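Local coordinates for FMN-dependent nitronate monooxygenase (Shewanella oneidensis, PDB 5LSM), which probably oxidises propionate 3-nitronate with molecular oxygen on an FMN cofactor, a reaction that would detoxify the nitronate, at residues Thr154-Glu159 against Ile173-Glu178; Arg183-Ser188 against Gly273-Gly278. All coordinates share one frame; numbering follows the deposited sequence.

Contact 1 of 2, residues Thr154-Glu159 against Ile173-Glu178; sequences TATTVE and IAQGLE
The flat carboxamide of Gln175 meets two threonine methyls. Thr154 CG2 approaches from one face, displaced toward the methylene, 3.3 Å from Gln175 CG; Thr156 CG2 lies near the amide plane, at the oxygen end, 3.3 Å from Gln175 OE1, these last two side chains running alongside each other in the same direction. Gln175 owes this position to a first torsion of 59°, which sets CG between its backbone N and carbonyl carbon, and to a bend at the second. The amide oxygen accepts a hydrogen bond from Gly184 N, and NE2 makes a weak one to O3' of the bound FMN. Cut back to an alanine, this position is likely to leave Gly184 N without its acceptor, to lose the weak bond to FMN and to open a gap beside both methyls. Two residues earlier on the second strand, Ile173 CB packs 3.6 Å from Thr154 OG1, on the face that carries Ile173 towards the FMN-binding Gln236. Ala155 and Ala174 turn to the other face, where both touch Ile204 of helix 197-207. Backbone bonds hold this register: Ala155 N gives a nearly straight one to Ile173 O (2.7 Å, 165°), and Gln175 N gives a more bent one to Ala155 O (3.2 Å, 144°). Beyond the paired strand ends, Thr157 OG1 caps Glu160 N and starts helix 158-166. Two adjacent parallel strands joined through such a helix make a beta-alpha-beta crossover, the repeating element of the TIM barrel, in which the C-terminal ends of the strands carry the cofactor site, as Gln175 does here.

Contact 2 of 2, residues Arg183-Ser188 against Gly273-Gly278; sequences RGHFLS and GRPARG
A largely buried contact of mixed polar and packing character joins Arg183 and His185, in the loop after strand 181-182, to Arg274 and Pro275, which lead into strand 276-279. Its backbone element is the bond from Arg183 N to Pro275 O (3.0 Å, 151°). It continues the antiparallel pairing of Arg277 with Gly181, two residues on from the glycine and two back from the arginine. Next to it, CG of Arg183 rests 4.0 Å from Pro275 CB, the two side chains crossing at about a right angle. The arginine chain then bends at its second and third torsions and carries the guanidinium away from the proline. There NE is bonded to Gln194 OE1, while NH1 and NH2 hold the backbone oxygens of Gly176 and Gln175, so all three nitrogens have acceptors. The His185 ring is bordered on two sides by the contact. Arg274 NH2 stands 3.5 Å above the ring plane, over its centre, with the guanidinium and ring planes 33° apart; at the ring edge Pro275 CG comes within 3.9 Å of His185 CE1, and Arg183 CB lies in the plane. The same NH2 points to His185 O, a hydrogen bond modelled so short that its exact length is doubtful. Phe133 and Phe297 also pack against the Arg274 side chain. The loop edge is thereby fastened to a small three-stranded antiparallel sheet, formed by 181-182, 276-279 and 265-268, an addition to the TIM barrel that here borders the FMN site of a class I nitronate monooxygenase.

How the contacts relate
Followed from the N terminus, the chain first closes a short loop: contact 1 brings strand 171-175 back beside strand 150-155 after the 13 intervening residues, mostly helix 158-166. Contact 2 opens only after this has closed, and spans 84 residues that include helix 197-207 and the barrel strands 212-215 and 234-237. The two are thus in series, neither crossing nor enclosing the other, yet they touch in space, their centres about 11 Å apart. Arg277 NE probably donates to Leu177 O at 2.7 Å, and Phe186 CE2 packs 3.4 Å from Thr154 O. Together they tie two neighbouring barrel strands to the small antiparallel sheet, partly through the loop at 183-188 and partly by the direct bond from Arg277.

Contact 1 of 2, residues Thr154-Glu159 against Ile173-Glu178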
loop_
_atom_site.group_PDB
_atom_site.type_symbol
_atom_site.label_atom_id
_atom_site.label_comp_id
_atom_site.label_asym_id
_atom_site.label_seq_id
_atom_site.Cartn_x
_atom_site.Cartn_y
_atom_site.Cartn_z
ATOM N N THR A 154 -17.473 -0.595 3.379
ATOM C CA THR A 154 -16.045 -0.635 3.101
ATOM C C THR A 154 -15.320 -1.568 4.102
ATOM O O THR A 154 -15.598 -1.556 5.287
ATOM C CB THR A 154 -15.437 0.803 3.077
ATOM O OG1 THR A 154 -15.735 1.448 1.823
ATOM C CG2 THR A 154 -13.935 0.765 3.246
ATOM N N ALA A 155 -14.468 -2.442 3.585
ATOM C CA ALA A 155 -13.582 -3.265 4.403
ATOM C C ALA A 155 -12.147 -2.884 4.120
ATOM O O ALA A 155 -11.762 -2.793 2.951
ATOM C CB ALA A 155 -13.783 -4.723 4.066
ATOM N N THR A 156 -11.354 -2.688 5.173
ATOM C CA THR A 156 -9.905 -2.478 5.023
ATOM C C THR A 156 -9.058 -3.660 5.472
ATOM O O THR A 156 -7.830 -3.593 5.413
ATOM C CB THR A 156 -9.400 -1.240 5.793
ATOM O OG1 THR A 156 -9.523 -1.452 7.212
ATOM C CG2 THR A 156 -10.156 0.019 5.358
ATOM N N THR A 157 -9.706 -4.731 5.919
ATOM C CA THR A 157 -9.030 -5.976 6.225
ATOM C C THR A 157 -9.967 -7.145 5.885
ATOM O O THR A 157 -11.165 -6.954 5.681
ATOM C CB THR A 157 -8.698 -6.081 7.729
ATOM O OG1 THR A 157 -9.918 -6.028 8.490
ATOM C CG2 THR A 157 -7.755 -4.976 8.176
ATOM N N VAL A 158 -9.429 -8.357 5.956
ATOM C CA VAL A 158 -10.215 -9.562 5.815
ATOM C C VAL A 158 -11.224 -9.763 6.945
ATOM O O VAL A 158 -12.336 -10.229 6.702
ATOM C CB VAL A 158 -9.312 -10.813 5.683
ATOM C CG1 VAL A 158 -10.155 -12.076 5.653
ATOM C CG2 VAL A 158 -8.493 -10.715 4.407
ATOM N N GLU A 159 -10.852 -9.416 8.171
ATOM C CA GLU A 159 -11.784 -9.545 9.298
ATOM C C GLU A 159 -12.994 -8.646 9.108
ATOM O O GLU A 159 -14.119 -9.069 9.345
ATOM C CB GLU A 159 -11.119 -9.190 10.613
ATOM C CG GLU A 159 -10.245 -10.293 11.171
ATOM C CD GLU A 159 -8.858 -10.335 10.550
ATOM O OE1 GLU A 159 -8.372 -9.281 10.043
ATOM O OE2 GLU A 159 -8.253 -11.437 10.584
ATOM N N ILE A 173 -16.738 -3.228 -0.350
ATOM C CA ILE A 173 -15.733 -2.385 -1.000
ATOM C C ILE A 173 -14.380 -2.615 -0.310
ATOM O O ILE A 173 -14.212 -2.284 0.863
ATOM C CB ILE A 173 -16.088 -0.876 -0.929
ATOM C CG1 ILE A 173 -17.472 -0.585 -1.524
ATOM C CG2 ILE A 173 -15.047 -0.062 -1.676
ATOM C CD1 ILE A 173 -18.111 0.676 -0.971
ATOM N N ALA A 174 -13.433 -3.202 -1.035
ATOM C CA ALA A 174 -12.079 -3.397 -0.519
ATOM C C ALA A 174 -11.232 -2.170 -0.799
ATOM O O ALA A 174 -10.768 -2.016 -1.925
ATOM C CB ALA A 174 -11.453 -4.607 -1.210
ATOM N N GLN A 175 -11.055 -1.269 0.174
ATOM C CA GLN A 175 -10.161 -0.100 -0.085
ATOM C C GLN A 175 -8.762 -0.289 0.423
ATOM O O GLN A 175 -8.524 -0.295 1.619
ATOM C CB GLN A 175 -10.705 1.262 0.368
ATOM C CG GLN A 175 -10.999 1.344 1.827
ATOM C CD GLN A 175 -10.773 2.721 2.432
ATOM O OE1 GLN A 175 -10.591 2.823 3.625
ATOM N NE2 GLN A 175 -10.819 3.768 1.627
ATOM N N GLY A 176 -7.839 -0.424 -0.528
ATOM C CA GLY A 176 -6.433 -0.414 -0.239
ATOM C C GLY A 176 -5.987 0.911 0.322
ATOM O O GLY A 176 -6.624 1.935 0.098
ATOM N N LEU A 177 -4.843 0.884 0.999
ATOM C CA LEU A 177 -4.210 2.080 1.536
ATOM C C LEU A 177 -3.957 3.162 0.496
ATOM O O LEU A 177 -3.771 4.309 0.862
ATOM C CB LEU A 177 -2.877 1.721 2.232
ATOM C CG LEU A 177 -2.954 1.100 3.638
ATOM C CD1 LEU A 177 -1.569 0.768 4.147
ATOM C CD2 LEU A 177 -3.637 2.047 4.595
ATOM N N GLU A 178 -3.920 2.798 -0.786
ATOM C CA GLU A 178 -3.713 3.771 -1.877
ATOM C C GLU A 178 -4.880 4.784 -1.979
ATOM O O GLU A 178 -4.730 5.872 -2.548
ATOM C CB GLU A 178 -3.558 3.040 -3.219
ATOM C CG GLU A 178 -2.232 2.288 -3.427
ATOM C CD GLU A 178 -2.264 0.797 -3.058
ATOM O OE1 GLU A 178 -3.046 0.380 -2.151
ATOM O OE2 GLU A 178 -1.480 0.027 -3.671
#

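Contact 2 of 2, residues Arg183-Ser188 against Gly273-Gly278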
loop_
_atom_site.group_PDB
_atom_site.type_symbol
_atom_site.label_atom_id
_atom_site.label_comp_id
_atom_site.label_asym_id
_atom_site.label_seq_id
_atom_site.Cartn_x
_atom_site.Cartn_y
_atom_site.Cartn_z
ATOM N N ARG A 183 -9.763 6.394 5.670
ATOM C CA ARG A 183 -9.815 4.980 5.898
ATOM C C ARG A 183 -11.181 4.631 6.517
ATOM O O ARG A 183 -11.628 5.285 7.467
ATOM C CB ARG A 183 -8.677 4.546 6.825
ATOM C CG ARG A 183 -7.278 4.992 6.400
ATOM C CD ARG A 183 -6.974 4.617 4.952
ATOM N NE ARG A 183 -6.937 3.171 4.776
ATOM C CZ ARG A 183 -7.213 2.525 3.644
ATOM N NH1 ARG A 183 -7.557 3.182 2.536
ATOM N NH2 ARG A 183 -7.095 1.200 3.611
ATOM N N GLY A 184 -11.834 3.605 5.965
ATOM C CA GLY A 184 -13.151 3.188 6.387
ATOM C C GLY A 184 -13.109 2.027 7.364
ATOM O O GLY A 184 -14.093 1.287 7.489
ATOM N N HIS A 185 -11.986 1.891 8.082
ATOM C CA HIS A 185 -11.804 0.834 9.095
ATOM C C HIS A 185 -12.687 1.009 10.322
ATOM O O HIS A 185 -13.152 2.093 10.613
ATOM C CB HIS A 185 -10.348 0.762 9.546
ATOM C CG HIS A 185 -9.902 1.945 10.338
ATOM N ND1 HIS A 185 -9.329 3.051 9.760
ATOM C CD2 HIS A 185 -9.961 2.206 11.663
ATOM C CE1 HIS A 185 -9.009 3.924 10.694
ATOM N NE2 HIS A 185 -9.414 3.451 11.856
ATOM N N PHE A 186 -12.951 -0.079 11.025
ATOM C CA PHE A 186 -13.892 -0.028 12.128
ATOM C C PHE A 186 -13.721 -1.132 13.146
ATOM O O PHE A 186 -14.282 -1.028 14.201
ATOM C CB PHE A 186 -15.335 -0.024 11.610
ATOM C CG PHE A 186 -15.680 -1.219 10.765
ATOM C CD1 PHE A 186 -16.148 -2.392 11.354
ATOM C CD2 PHE A 186 -15.530 -1.176 9.385
ATOM C CE1 PHE A 186 -16.442 -3.499 10.584
ATOM C CE2 PHE A 186 -15.810 -2.293 8.606
ATOM C CZ PHE A 186 -16.272 -3.450 9.206
ATOM N N LEU A 187 -12.976 -2.195 12.837
ATOM C CA LEU A 187 -12.662 -3.210 13.849
ATOM C C LEU A 187 -11.407 -2.889 14.662
ATOM O O LEU A 187 -11.276 -3.342 15.793
ATOM C CB LEU A 187 -12.576 -4.615 13.234
ATOM C CG LEU A 187 -13.904 -5.236 12.740
ATOM C CD1 LEU A 187 -13.742 -6.708 12.405
ATOM C CD2 LEU A 187 -15.018 -5.079 13.753
ATOM N N SER A 188 -10.545 -2.016 14.162
ATOM C CA SER A 188 -9.276 -1.754 14.844
ATOM C C SER A 188 -8.693 -0.392 14.507
ATOM O O SER A 188 -8.758 0.053 13.367
ATOM C CB SER A 188 -8.267 -2.842 14.481
ATOM O OG SER A 188 -6.962 -2.521 14.937
ATOM N N GLY A 273 -9.983 14.056 12.876
ATOM C CA GLY A 273 -9.931 13.104 13.996
ATOM C C GLY A 273 -9.686 11.657 13.586
ATOM O O GLY A 273 -9.517 10.777 14.438
ATOM N N ARG A 274 -9.734 11.393 12.281
ATOM C CA ARG A 274 -9.631 10.030 11.771
ATOM C C ARG A 274 -8.665 9.982 10.602
ATOM O O ARG A 274 -8.605 10.920 9.790
ATOM C CB ARG A 274 -11.025 9.509 11.356
ATOM C CG ARG A 274 -11.658 8.591 12.397
ATOM C CD ARG A 274 -12.974 7.982 11.934
ATOM N NE ARG A 274 -12.726 6.722 11.266
ATOM C CZ ARG A 274 -13.075 5.526 11.712
ATOM N NH1 ARG A 274 -13.834 5.380 12.780
ATOM N NH2 ARG A 274 -12.728 4.466 11.015
ATOM N N PRO A 275 -7.873 8.907 10.516
ATOM C CA PRO A 275 -6.911 8.767 9.407
ATOM C C PRO A 275 -7.554 8.966 8.026
ATOM O O PRO A 275 -8.499 8.263 7.681
ATOM C CB PRO A 275 -6.417 7.337 9.542
ATOM C CG PRO A 275 -6.670 6.973 10.948
ATOM C CD PRO A 275 -7.895 7.726 11.382
ATOM N N ALA A 276 -7.045 9.930 7.265
ATOM C CA ALA A 276 -7.471 10.135 5.890
ATOM C C ALA A 276 -6.266 10.496 5.018
ATOM O O ALA A 276 -5.332 11.161 5.497
ATOM C CB ALA A 276 -8.512 11.242 5.832
ATOM N N ARG A 277 -6.295 10.084 3.744
ATOM C CA ARG A 277 -5.158 10.311 2.843
ATOM C C ARG A 277 -5.352 11.590 2.046
ATOM O O ARG A 277 -6.360 11.758 1.336
ATOM C CB ARG A 277 -4.947 9.129 1.883
ATOM C CG ARG A 277 -3.743 9.296 0.950
ATOM C CD ARG A 277 -3.529 8.093 0.008
ATOM N NE ARG A 277 -3.117 6.900 0.752
ATOM C CZ ARG A 277 -1.910 6.709 1.296
ATOM N NH1 ARG A 277 -0.933 7.580 1.112
ATOM N NH2 ARG A 277 -1.684 5.636 2.026
ATOM N N GLY A 278 -4.364 12.479 2.132
ATOM C CA GLY A 278 -4.397 13.716 1.368
ATOM C C GLY A 278 -3.018 14.181 0.966
ATOM O O GLY A 278 -2.049 13.807 1.577
#